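PDB 3KZW: cytosol aminopeptidase from Staphylococcus aureus subsp. aureus, which probably catalyses the metal-dependent release of N-terminal amino acids, leucine among them, from peptides, as a hexameric cytosolic aminopeptidase. Local coordinates for residues A[218-223]-A[234-239]; A[317-322]-A[507-512]; A[350-353]-A[357-360]; A[432-437]-A[461-466]. All coordinates share one frame; numbering follows the deposited sequence.

Interaction 1. Residues A[218-223]-A[234-239]; sequences TFAEDI and VDVKDY
Val234 meets Ile223, and Val236 meets Ala220. These two apolar pairs make up the contact between helix 216-226 and strand 233-237. Val234 has its CG1 anti to the backbone N (chi1 -178°), and this puts both methyls within reach of Ile223. Val234 CG1 lies 4.0 Å from Ile223 CG2, and Val234 CG2 lies 4.1 Å from that methyl. Ile223 sets its CG2 methyl against the fork of the valine, and the two side chains cross at about a right angle. Its longer branch goes the other way. Ile223 CD1 sits 3.7 Å above one face of the Phe219 ring, toward the rim.

The arrangement is that of an alpha/beta fold. The helix lies on one face of the mixed sheet of the catalytic domain, and the strand that follows it pairs antiparallel with strand 262-269. Val264 of that strand touches both Ala220 and Val234, while Ile223 reaches Ile266 and, one strand further on, Leu333.

Ala220 has a single methyl to offer. It faces Val236 and falls in the notch between the two branches: Ala220 CB is 3.9 Å from Val236 CG1 and equally far from Val236 CG2. The small alanine lets the helix backbone come close, with Ala220 CA 6.7 Å from Val236 CA. Val224, one turn on along the helix, touches Val234 and Val236 as well.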
loop_
_atom_site.group_PDB
_atom_site.type_symbol
_atom_site.label_atom_id
_atom_site.label_comp_id
_atom_site.label_asym_id
_atom_site.label_seq_id
_atom_site.Cartn_x
_atom_site.Cartn_y
_atom_site.Cartn_z
ATOM N N THR A 218 -27.327 -12.702 -23.701
ATOM C CA THR A 218 -28.540 -11.875 -23.664
ATOM C C THR A 218 -28.334 -10.544 -24.375
ATOM O O THR A 218 -29.278 -9.983 -24.931
ATOM C CB THR A 218 -29.042 -11.620 -22.222
ATOM O OG1 THR A 218 -28.038 -10.923 -21.478
ATOM C CG2 THR A 218 -29.385 -12.931 -21.518
ATOM N N PHE A 219 -27.098 -10.049 -24.353
ATOM C CA PHE A 219 -26.725 -8.839 -25.081
ATOM C C PHE A 219 -26.872 -9.058 -26.582
ATOM O O PHE A 219 -27.445 -8.217 -27.275
ATOM C CB PHE A 219 -25.297 -8.416 -24.720
ATOM C CG PHE A 219 -24.863 -7.103 -25.330
ATOM C CD1 PHE A 219 -25.752 -6.036 -25.452
ATOM C CD2 PHE A 219 -23.550 -6.926 -25.755
ATOM C CE1 PHE A 219 -25.341 -4.827 -26.011
ATOM C CE2 PHE A 219 -23.133 -5.718 -26.306
ATOM C CZ PHE A 219 -24.030 -4.669 -26.434
ATOM N N ALA A 220 -26.372 -10.195 -27.067
ATOM C CA ALA A 220 -26.524 -10.591 -28.468
ATOM C C ALA A 220 -27.997 -10.761 -28.844
ATOM O O ALA A 220 -28.438 -10.253 -29.874
ATOM C CB ALA A 220 -25.749 -11.869 -28.752
ATOM N N GLU A 221 -28.747 -11.462 -27.993
ATOM C CA GLU A 221 -30.172 -11.706 -28.205
ATOM C C GLU A 221 -30.983 -10.413 -28.270
ATOM O O GLU A 221 -31.912 -10.300 -29.074
ATOM C CB GLU A 221 -30.730 -12.623 -27.112
ATOM C CG GLU A 221 -30.291 -14.077 -27.232
ATOM C CD GLU A 221 -30.625 -14.914 -26.003
ATOM O OE1 GLU A 221 -31.191 -14.374 -25.024
ATOM O OE2 GLU A 221 -30.314 -16.126 -26.023
ATOM N N ASP A 222 -30.625 -9.446 -27.426
ATOM C CA ASP A 222 -31.304 -8.150 -27.396
ATOM C C ASP A 222 -31.067 -7.350 -28.676
ATOM O O ASP A 222 -31.971 -6.664 -29.155
ATOM C CB ASP A 222 -30.873 -7.332 -26.173
ATOM C CG ASP A 222 -31.551 -7.785 -24.884
ATOM O OD1 ASP A 222 -32.253 -8.828 -24.884
ATOM O OD2 ASP A 222 -31.375 -7.090 -23.857
ATOM N N ILE A 223 -29.854 -7.445 -29.218
ATOM C CA ILE A 223 -29.499 -6.769 -30.466
ATOM C C ILE A 223 -30.269 -7.373 -31.650
ATOM O O ILE A 223 -30.778 -6.638 -32.501
ATOM C CB ILE A 223 -27.964 -6.783 -30.712
ATOM C CG1 ILE A 223 -27.249 -5.950 -29.647
ATOM C CG2 ILE A 223 -27.619 -6.237 -32.095
ATOM C CD1 ILE A 223 -25.771 -6.275 -29.482
ATOM N N VAL A 234 -28.398 -8.797 -38.473
ATOM C CA VAL A 234 -27.585 -9.177 -37.319
ATOM C C VAL A 234 -27.235 -10.663 -37.371
ATOM O O VAL A 234 -28.120 -11.511 -37.507
ATOM C CB VAL A 234 -28.290 -8.849 -35.973
ATOM C CG1 VAL A 234 -27.396 -9.205 -34.789
ATOM C CG2 VAL A 234 -28.685 -7.379 -35.907
ATOM N N ASP A 235 -25.940 -10.962 -37.273
ATOM C CA ASP A 235 -25.454 -12.336 -37.188
ATOM C C ASP A 235 -24.757 -12.565 -35.854
ATOM O O ASP A 235 -23.900 -11.778 -35.454
ATOM C CB ASP A 235 -24.497 -12.655 -38.340
ATOM C CG ASP A 235 -24.001 -14.097 -38.311
ATOM O OD1 ASP A 235 -24.783 -15.007 -38.667
ATOM O OD2 ASP A 235 -22.826 -14.318 -37.936
ATOM N N VAL A 236 -25.133 -13.644 -35.172
ATOM C CA VAL A 236 -24.549 -13.990 -33.878
ATOM C C VAL A 236 -23.734 -15.275 -33.977
ATOM O O VAL A 236 -24.221 -16.308 -34.442
ATOM C CB VAL A 236 -25.621 -14.108 -32.760
ATOM C CG1 VAL A 236 -25.001 -14.601 -31.455
ATOM C CG2 VAL A 236 -26.304 -12.773 -32.538
ATOM N N LYS A 237 -22.487 -15.187 -33.531
ATOM C CA LYS A 237 -21.563 -16.306 -33.539
ATOM C C LYS A 237 -21.451 -16.856 -32.118
ATOM O O LYS A 237 -20.873 -16.205 -31.242
ATOM C CB LYS A 237 -20.204 -15.819 -34.044
ATOM C CG LYS A 237 -19.400 -16.845 -34.805
ATOM C CD LYS A 237 -18.413 -16.173 -35.756
ATOM C CE LYS A 237 -19.092 -15.727 -37.044
ATOM N NZ LYS A 237 -18.111 -15.190 -38.014
ATOM N N ASP A 238 -22.019 -18.041 -31.886
ATOM C CA ASP A 238 -22.021 -18.636 -30.545
ATOM C C ASP A 238 -20.667 -19.244 -30.171
ATOM O O ASP A 238 -19.750 -19.288 -30.992
ATOM C CB ASP A 238 -23.182 -19.633 -30.361
ATOM C CG ASP A 238 -22.989 -20.942 -31.126
ATOM O OD1 ASP A 238 -21.971 -21.114 -31.827
ATOM O OD2 ASP A 238 -23.876 -21.816 -31.019
ATOM N N TYR A 239 -20.553 -19.710 -28.929
ATOM C CA TYR A 239 -19.272 -20.140 -28.363
ATOM C C TYR A 239 -18.540 -21.229 -29.157
ATOM O O TYR A 239 -17.347 -21.095 -29.425
ATOM C CB TYR A 239 -19.437 -20.553 -26.892
ATOM C CG TYR A 239 -18.137 -20.852 -26.173
ATOM C CD1 TYR A 239 -17.087 -19.932 -26.172
ATOM C CD2 TYR A 239 -17.964 -22.047 -25.477
ATOM C CE1 TYR A 239 -15.892 -20.202 -25.512
ATOM C CE2 TYR A 239 -16.774 -22.326 -24.811
ATOM C CZ TYR A 239 -15.744 -21.398 -24.833
ATOM O OH TYR A 239 -14.565 -21.664 -24.177
#

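Interaction 2. Residues A[317-322]-A[507-512]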
loop_
_atom_site.group_PDB
_atom_site.type_symbol
_atom_site.label_atom_id
_atom_site.label_comp_id
_atom_site.label_asym_id
_atom_site.label_seq_id
_atom_site.Cartn_x
_atom_site.Cartn_y
_atom_site.Cartn_z
ATOM N N ILE A 317 -25.087 2.816 -35.247
ATOM C CA ILE A 317 -25.767 2.100 -36.328
ATOM C C ILE A 317 -27.284 2.339 -36.276
ATOM O O ILE A 317 -27.928 2.500 -37.317
ATOM C CB ILE A 317 -25.415 0.590 -36.318
ATOM C CG1 ILE A 317 -23.921 0.400 -36.604
ATOM C CG2 ILE A 317 -26.251 -0.179 -37.341
ATOM C CD1 ILE A 317 -23.368 -0.969 -36.241
ATOM N N GLU A 318 -27.837 2.382 -35.063
ATOM C CA GLU A 318 -29.252 2.691 -34.852
ATOM C C GLU A 318 -29.609 4.067 -35.411
ATOM O O GLU A 318 -30.649 4.229 -36.059
ATOM C CB GLU A 318 -29.609 2.598 -33.360
ATOM C CG GLU A 318 -30.996 3.129 -32.972
ATOM C CD GLU A 318 -32.152 2.226 -33.405
ATOM O OE1 GLU A 318 -31.908 1.156 -34.001
ATOM O OE2 GLU A 318 -33.319 2.586 -33.141
ATOM N N ALA A 319 -28.742 5.047 -35.162
ATOM C CA ALA A 319 -28.946 6.407 -35.653
ATOM C C ALA A 319 -28.814 6.479 -37.171
ATOM O O ALA A 319 -29.635 7.107 -37.840
ATOM C CB ALA A 319 -27.978 7.362 -34.985
ATOM N N ALA A 320 -27.789 5.823 -37.708
ATOM C CA ALA A 320 -27.531 5.821 -39.147
ATOM C C ALA A 320 -28.681 5.210 -39.946
ATOM O O ALA A 320 -29.030 5.711 -41.020
ATOM C CB ALA A 320 -26.222 5.104 -39.453
ATOM N N SER A 321 -29.271 4.142 -39.413
ATOM C CA SER A 321 -30.360 3.434 -40.086
ATOM C C SER A 321 -31.678 4.204 -40.036
ATOM O O SER A 321 -32.421 4.240 -41.022
ATOM C CB SER A 321 -30.537 2.027 -39.509
ATOM O OG SER A 321 -30.942 2.071 -38.153
ATOM N N ARG A 322 -31.957 4.820 -38.888
ATOM C CA ARG A 322 -33.174 5.617 -38.708
ATOM C C ARG A 322 -33.128 6.927 -39.485
ATOM O O ARG A 322 -34.167 7.453 -39.880
ATOM C CB ARG A 322 -33.441 5.885 -37.227
ATOM C CG ARG A 322 -34.105 4.722 -36.506
ATOM C CD ARG A 322 -34.277 5.011 -35.025
ATOM N NE ARG A 322 -35.312 6.012 -34.767
ATOM C CZ ARG A 322 -35.614 6.492 -33.562
ATOM N NH1 ARG A 322 -34.962 6.069 -32.484
ATOM N NH2 ARG A 322 -36.573 7.401 -33.435
ATOM N N THR A 507 -20.435 12.568 -32.433
ATOM C CA THR A 507 -19.301 12.822 -33.320
ATOM C C THR A 507 -19.319 11.939 -34.572
ATOM O O THR A 507 -19.203 12.443 -35.691
ATOM C CB THR A 507 -17.950 12.673 -32.570
ATOM O OG1 THR A 507 -17.872 13.653 -31.528
ATOM C CG2 THR A 507 -16.764 12.860 -33.518
ATOM N N ILE A 508 -19.477 10.632 -34.377
ATOM C CA ILE A 508 -19.430 9.673 -35.483
ATOM C C ILE A 508 -20.631 9.819 -36.419
ATOM O O ILE A 508 -20.476 9.754 -37.639
ATOM C CB ILE A 508 -19.280 8.208 -34.978
ATOM C CG1 ILE A 508 -18.036 8.060 -34.089
ATOM C CG2 ILE A 508 -19.239 7.213 -36.147
ATOM C CD1 ILE A 508 -16.702 8.417 -34.763
ATOM N N VAL A 509 -21.814 10.030 -35.846
ATOM C CA VAL A 509 -23.025 10.266 -36.633
ATOM C C VAL A 509 -22.849 11.484 -37.545
ATOM O O VAL A 509 -23.166 11.428 -38.741
ATOM C CB VAL A 509 -24.287 10.413 -35.733
ATOM C CG1 VAL A 509 -25.470 10.992 -36.512
ATOM C CG2 VAL A 509 -24.663 9.070 -35.130
ATOM N N GLN A 510 -22.325 12.567 -36.978
ATOM C CA GLN A 510 -22.045 13.781 -37.736
ATOM C C GLN A 510 -21.047 13.519 -38.869
ATOM O O GLN A 510 -21.211 14.036 -39.975
ATOM C CB GLN A 510 -21.538 14.886 -36.802
ATOM C CG GLN A 510 -21.345 16.253 -37.456
ATOM C CD GLN A 510 -22.610 16.788 -38.099
ATOM O OE1 GLN A 510 -22.601 17.172 -39.270
ATOM N NE2 GLN A 510 -23.707 16.810 -37.340
ATOM N N TRP A 511 -20.029 12.710 -38.581
ATOM C CA TRP A 511 -19.033 12.314 -39.572
ATOM C C TRP A 511 -19.645 11.450 -40.673
ATOM O O TRP A 511 -19.320 11.616 -41.853
ATOM C CB TRP A 511 -17.866 11.579 -38.905
ATOM C CG TRP A 511 -16.814 11.133 -39.877
ATOM C CD1 TRP A 511 -15.820 11.897 -40.417
ATOM C CD2 TRP A 511 -16.661 9.822 -40.434
ATOM N NE1 TRP A 511 -15.054 11.142 -41.271
ATOM C CE2 TRP A 511 -15.548 9.866 -41.302
ATOM C CE3 TRP A 511 -17.355 8.613 -40.282
ATOM C CZ2 TRP A 511 -15.110 8.745 -42.020
ATOM C CZ3 TRP A 511 -16.920 7.498 -40.998
ATOM C CH2 TRP A 511 -15.807 7.575 -41.857
ATOM N N LEU A 512 -20.527 10.534 -40.279
ATOM C CA LEU A 512 -21.228 9.663 -41.226
ATOM C C LEU A 512 -22.154 10.446 -42.151
ATOM O O LEU A 512 -22.345 10.066 -43.305
ATOM C CB LEU A 512 -22.025 8.583 -40.489
ATOM C CG LEU A 512 -21.267 7.416 -39.850
ATOM C CD1 LEU A 512 -22.233 6.559 -39.054
ATOM C CD2 LEU A 512 -20.533 6.575 -40.889
#
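Leu512 donates its backbone N-H to Ile508 O at 2.8 Å, and its side chain reaches over to Ala320. The bond belongs to the i to i-4 backbone pattern of helix 505-512, close to the C terminus of the chain. Across the contact lies the last part of helix 308-322. The two helices touch near their C-terminal ends in the alpha/beta catalytic domain, and the meeting is wholly apolar and buried.

Two pairs carry it. Ala319 points its methyl at Val509, and Ala320 CB meets the end of Leu512. Val509 and Leu512 are three residues apart, so they lie on the same side of their helix, whereas the two alanines are consecutive. With only methyl groups on one side, the backbones can approach closely: Ala320 CA and Val509 CA are 6.8 Å apart. Leu512 bridges its part of the gap by being extended. Leu512 CD1 continues the chain anti to CA (chi2 174°) and stops 4.3 Å from Ala320 CB.

The other flanks of the two helices have different neighbours. Ile508 and Trp511 turn to strand 386-391 of the central sheet and touch Met388. Ala319 also touches Ser199 of helix 188-208, and Glu318 on the same flank hydrogen-bonds through OE1 to His226 NE2.

Val509 gives one branch to the contact. Its CG1 is anti to the backbone N (chi1 166°), which leaves Val509 CG2 beside that N and 3.7 Å from Ala319 CB.

Interaction 3. Residues A[350-353]-A[357-360]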
loop_
_atom_site.group_PDB
_atom_site.type_symbol
_atom_site.label_atom_id
_atom_site.label_comp_id
_atom_site.label_asym_id
_atom_site.label_seq_id
_atom_site.Cartn_x
_atom_site.Cartn_y
_atom_site.Cartn_z
ATOM N N VAL A 350 -0.180 -18.626 -23.285
ATOM C CA VAL A 350 0.038 -18.284 -24.689
ATOM C C VAL A 350 -1.126 -18.799 -25.531
ATOM O O VAL A 350 -1.470 -19.978 -25.467
ATOM C CB VAL A 350 1.395 -18.827 -25.223
ATOM C CG1 VAL A 350 1.568 -18.511 -26.699
ATOM C CG2 VAL A 350 2.555 -18.242 -24.432
ATOM N N PHE A 351 -1.732 -17.902 -26.306
ATOM C CA PHE A 351 -2.865 -18.242 -27.163
ATOM C C PHE A 351 -2.605 -17.893 -28.627
ATOM O O PHE A 351 -1.742 -17.066 -28.938
ATOM C CB PHE A 351 -4.133 -17.532 -26.682
ATOM C CG PHE A 351 -4.494 -17.834 -25.258
ATOM C CD1 PHE A 351 -5.067 -19.059 -24.918
ATOM C CD2 PHE A 351 -4.263 -16.897 -24.255
ATOM C CE1 PHE A 351 -5.402 -19.348 -23.600
ATOM C CE2 PHE A 351 -4.596 -17.174 -22.931
ATOM C CZ PHE A 351 -5.165 -18.404 -22.603
ATOM N N THR A 352 -3.359 -18.530 -29.520
ATOM C CA THR A 352 -3.283 -18.235 -30.945
ATOM C C THR A 352 -4.447 -17.334 -31.345
ATOM O O THR A 352 -5.611 -17.714 -31.213
ATOM C CB THR A 352 -3.288 -19.524 -31.795
ATOM O OG1 THR A 352 -2.313 -20.438 -31.283
ATOM C CG2 THR A 352 -2.971 -19.215 -33.252
ATOM N N ALA A 353 -4.120 -16.138 -31.824
ATOM C CA ALA A 353 -5.115 -15.172 -32.275
ATOM C C ALA A 353 -5.791 -15.623 -33.574
ATOM O O ALA A 353 -5.354 -16.592 -34.206
ATOM C CB ALA A 353 -4.464 -13.811 -32.460
ATOM N N GLU A 357 -1.232 -15.376 -35.216
ATOM C CA GLU A 357 -0.111 -14.975 -34.370
ATOM C C GLU A 357 -0.307 -15.457 -32.937
ATOM O O GLU A 357 -1.438 -15.556 -32.453
ATOM C CB GLU A 357 0.046 -13.453 -34.384
ATOM C CG GLU A 357 0.492 -12.884 -35.719
ATOM C CD GLU A 357 0.381 -11.372 -35.777
ATOM O OE1 GLU A 357 -0.758 -10.854 -35.704
ATOM O OE2 GLU A 357 1.435 -10.706 -35.907
ATOM N N THR A 358 0.801 -15.755 -32.264
ATOM C CA THR A 358 0.768 -16.167 -30.861
ATOM C C THR A 358 0.901 -14.968 -29.927
ATOM O O THR A 358 1.715 -14.072 -30.162
ATOM C CB THR A 358 1.870 -17.192 -30.532
ATOM O OG1 THR A 358 3.141 -16.681 -30.950
ATOM C CG2 THR A 358 1.600 -18.518 -31.229
ATOM N N VAL A 359 0.091 -14.964 -28.870
ATOM C CA VAL A 359 0.056 -13.866 -27.905
ATOM C C VAL A 359 0.294 -14.393 -26.493
ATOM O O VAL A 359 -0.430 -15.270 -26.023
ATOM C CB VAL A 359 -1.299 -13.101 -27.951
ATOM C CG1 VAL A 359 -1.318 -11.961 -26.935
ATOM C CG2 VAL A 359 -1.575 -12.567 -29.352
ATOM N N GLU A 360 1.319 -13.864 -25.828
ATOM C CA GLU A 360 1.556 -14.155 -24.419
ATOM C C GLU A 360 0.775 -13.162 -23.567
ATOM O O GLU A 360 0.910 -11.948 -23.733
ATOM C CB GLU A 360 3.048 -14.083 -24.087
ATOM C CG GLU A 360 3.386 -14.436 -22.636
ATOM C CD GLU A 360 4.851 -14.204 -22.279
ATOM O OE1 GLU A 360 5.469 -13.259 -22.817
ATOM O OE2 GLU A 360 5.388 -14.971 -21.449
#
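Val350 and Thr358 cross obliquely on one face of a small sheet, with Val350 CG1 4.1 Å from Thr358 CB. They are diagonal neighbours. Val350 CG1 is anti to the backbone N (chi1 177°), and this turns it to the threonine. Directly opposite Val350 stands Glu360, whose CB is 4.2 Å from Val350 CG2. Thr352, paired with Thr358, points to this same face. Phe351 and Val359 point to the other face, where helix 248-254 lies: Phe351 touches its Ala252, and Val359 its Leu249. Ala353 adds its methyl there, with Ala353 CB 4.4 Å from Val359 CG2.

The backbone fixes these orientations. Phe351 and Val359 form a hydrogen-bonded pair, each giving its N-H to the other's carbonyl. Val359 N to Phe351 O is 2.8 Å, and Phe351 N to Val359 O is 3.0 Å. A third bond joins Ala353 N to Glu357 O at 2.8 Å.

Thr358 OG1 hydrogen-bonds to Tyr165 O of the second subunit and to Asp451 N of its own chain. Val350 O accepts a bond from Asn212 ND2 of that second subunit. The arrangement is a two-stranded antiparallel beta hairpin, extended by strand 452-453 and set at a subunit interface.

Interaction 4. Residues A[432-437]-A[461-466]; sequences FELPIT and KALFAA
Leu463 is the bump of this contact, and the groove between Leu434 and Pro435 of the extended segment is the hollow. Its CD2 methyl enters between the two residues. Leu463 CD2 rests 3.8 Å from both Leu434 CB and Pro435 CD, so it covers the place where the leucine passes into the proline ring. Leu463 lies aslant over the proline. The Pro435 carbonyl forms another wall: Leu463 CD2 is the side-chain atom nearest Pro435 O, with CB, CG and CD1 of the leucine a little further off. The torsions bring the leucine there. CG is anti to the carbonyl carbon (chi1 -41°), which swings the branched end from the flank of the helix toward the extended segment.

A second, shallower fit lies one helical turn on. Ala466 offers only its methyl, and Ile436 lays its longer branch over it. Ile436 CD1 is 4.0 Å from Ala466 CB, with Ile436 CG1 just behind at 4.2 Å. The side chains that meet here are apolar and mostly buried.

A third subunit packs on the same region: its own Leu434 meets Leu434, and its Leu401 meets Leu463. Within the chain, segment 432-437 continues from strand 431-433, which pairs with strand 406-411 in the sheet of the catalytic domain. Helix 461-470 lies beside it, and Phe409 of strand 406-411 touches Leu434, Leu463 and Ala466 together.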
loop_
_atom_site.group_PDB
_atom_site.type_symbol
_atom_site.label_atom_id
_atom_site.label_comp_id
_atom_site.label_asym_id
_atom_site.label_seq_id
_atom_site.Cartn_x
_atom_site.Cartn_y
_atom_site.Cartn_z
ATOM N N PHE A 432 -8.914 14.035 -28.139
ATOM C CA PHE A 432 -7.561 14.487 -28.459
ATOM C C PHE A 432 -6.629 13.341 -28.843
ATOM O O PHE A 432 -6.791 12.210 -28.379
ATOM C CB PHE A 432 -6.979 15.321 -27.315
ATOM C CG PHE A 432 -7.690 16.626 -27.103
ATOM C CD1 PHE A 432 -7.366 17.741 -27.866
ATOM C CD2 PHE A 432 -8.700 16.737 -26.153
ATOM C CE1 PHE A 432 -8.029 18.951 -27.684
ATOM C CE2 PHE A 432 -9.371 17.943 -25.960
ATOM C CZ PHE A 432 -9.031 19.051 -26.729
ATOM N N GLU A 433 -5.660 13.646 -29.703
ATOM C CA GLU A 433 -4.758 12.634 -30.237
ATOM C C GLU A 433 -3.610 12.302 -29.289
ATOM O O GLU A 433 -3.028 13.187 -28.657
ATOM C CB GLU A 433 -4.206 13.064 -31.602
ATOM C CG GLU A 433 -3.479 11.946 -32.359
ATOM C CD GLU A 433 -2.792 12.409 -33.640
ATOM O OE1 GLU A 433 -2.924 13.600 -34.012
ATOM O OE2 GLU A 433 -2.112 11.569 -34.275
ATOM N N LEU A 434 -3.311 11.011 -29.193
ATOM C CA LEU A 434 -2.074 10.523 -28.596
ATOM C C LEU A 434 -1.334 9.693 -29.648
ATOM O O LEU A 434 -1.969 9.098 -30.521
ATOM C CB LEU A 434 -2.368 9.694 -27.344
ATOM C CG LEU A 434 -2.997 10.391 -26.133
ATOM C CD1 LEU A 434 -3.269 9.384 -25.036
ATOM C CD2 LEU A 434 -2.114 11.509 -25.612
ATOM N N PRO A 435 0.010 9.650 -29.579
ATOM C CA PRO A 435 0.778 9.043 -30.667
ATOM C C PRO A 435 1.004 7.532 -30.553
ATOM O O PRO A 435 0.941 6.973 -29.458
ATOM C CB PRO A 435 2.118 9.769 -30.578
ATOM C CG PRO A 435 2.271 10.091 -29.136
ATOM C CD PRO A 435 0.889 10.228 -28.545
ATOM N N ILE A 436 1.246 6.892 -31.696
ATOM C CA ILE A 436 1.794 5.538 -31.751
ATOM C C ILE A 436 3.123 5.634 -32.494
ATOM O O ILE A 436 3.147 5.877 -33.705
ATOM C CB ILE A 436 0.866 4.542 -32.484
ATOM C CG1 ILE A 436 -0.539 4.540 -31.873
ATOM C CG2 ILE A 436 1.462 3.139 -32.452
ATOM C CD1 ILE A 436 -1.586 3.835 -32.726
ATOM N N THR A 437 4.225 5.451 -31.770
ATOM C CA THR A 437 5.558 5.591 -32.354
ATOM C C THR A 437 6.246 4.243 -32.576
ATOM O O THR A 437 5.679 3.189 -32.282
ATOM C CB THR A 437 6.471 6.500 -31.498
ATOM O OG1 THR A 437 6.843 5.817 -30.294
ATOM C CG2 THR A 437 5.775 7.815 -31.158
ATOM N N LYS A 461 1.295 3.286 -21.273
ATOM C CA LYS A 461 0.468 2.086 -21.426
ATOM C C LYS A 461 -0.706 2.258 -22.388
ATOM O O LYS A 461 -1.099 1.304 -23.061
ATOM C CB LYS A 461 -0.037 1.604 -20.066
ATOM C CG LYS A 461 1.025 0.967 -19.195
ATOM C CD LYS A 461 0.436 0.477 -17.881
ATOM C CE LYS A 461 1.453 -0.306 -17.067
ATOM N NZ LYS A 461 2.560 0.557 -16.569
ATOM N N ALA A 462 -1.264 3.466 -22.449
ATOM C CA ALA A 462 -2.345 3.767 -23.384
ATOM C C ALA A 462 -1.854 3.686 -24.827
ATOM O O ALA A 462 -2.576 3.221 -25.710
ATOM C CB ALA A 462 -2.947 5.136 -23.093
ATOM N N LEU A 463 -0.618 4.129 -25.052
ATOM C CA LEU A 463 -0.006 4.083 -26.379
ATOM C C LEU A 463 0.289 2.637 -26.781
ATOM O O LEU A 463 0.101 2.255 -27.938
ATOM C CB LEU A 463 1.279 4.922 -26.428
ATOM C CG LEU A 463 1.384 6.294 -25.751
ATOM C CD1 LEU A 463 2.749 6.882 -26.036
ATOM C CD2 LEU A 463 0.290 7.259 -26.189
ATOM N N PHE A 464 0.743 1.843 -25.811
ATOM C CA PHE A 464 0.995 0.418 -26.011
ATOM C C PHE A 464 -0.280 -0.320 -26.426
ATOM O O PHE A 464 -0.278 -1.065 -27.407
ATOM C CB PHE A 464 1.573 -0.209 -24.736
ATOM C CG PHE A 464 1.931 -1.664 -24.878
ATOM C CD1 PHE A 464 0.965 -2.651 -24.730
ATOM C CD2 PHE A 464 3.235 -2.046 -25.159
ATOM C CE1 PHE A 464 1.291 -3.993 -24.866
ATOM C CE2 PHE A 464 3.571 -3.389 -25.290
ATOM C CZ PHE A 464 2.596 -4.362 -25.146
ATOM N N ALA A 465 -1.358 -0.111 -25.671
ATOM C CA ALA A 465 -2.648 -0.732 -25.961
ATOM C C ALA A 465 -3.132 -0.411 -27.376
ATOM O O ALA A 465 -3.616 -1.291 -28.091
ATOM C CB ALA A 465 -3.677 -0.303 -24.935
ATOM N N ALA A 466 -2.984 0.853 -27.773
ATOM C CA ALA A 466 -3.377 1.311 -29.101
ATOM C C ALA A 466 -2.555 0.622 -30.188
ATOM O O ALA A 466 -3.095 0.196 -31.210
ATOM C CB ALA A 466 -3.232 2.818 -29.199
#

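All four contacts lie in the catalytic domain. From the N terminus, interaction 1 comes first. It closes a short loop between helix 216-226 and strand 233-237, before the others begin. Interaction 2 then opens at helix 308-322 and closes only near the C terminus, at helix 505-512. Interactions 3 and 4 both fall within this long loop, one after the other, and no two contacts cross. Interaction 3 joins the strands of a peripheral hairpin, and interaction 4 ties segment 432-437 to helix 461-470. Interactions 1 and 4 reach the same large sheet, with centres about 31 Å apart. Interactions 3 and 4 adjoin other subunits, while 1 and 2 are touched by none.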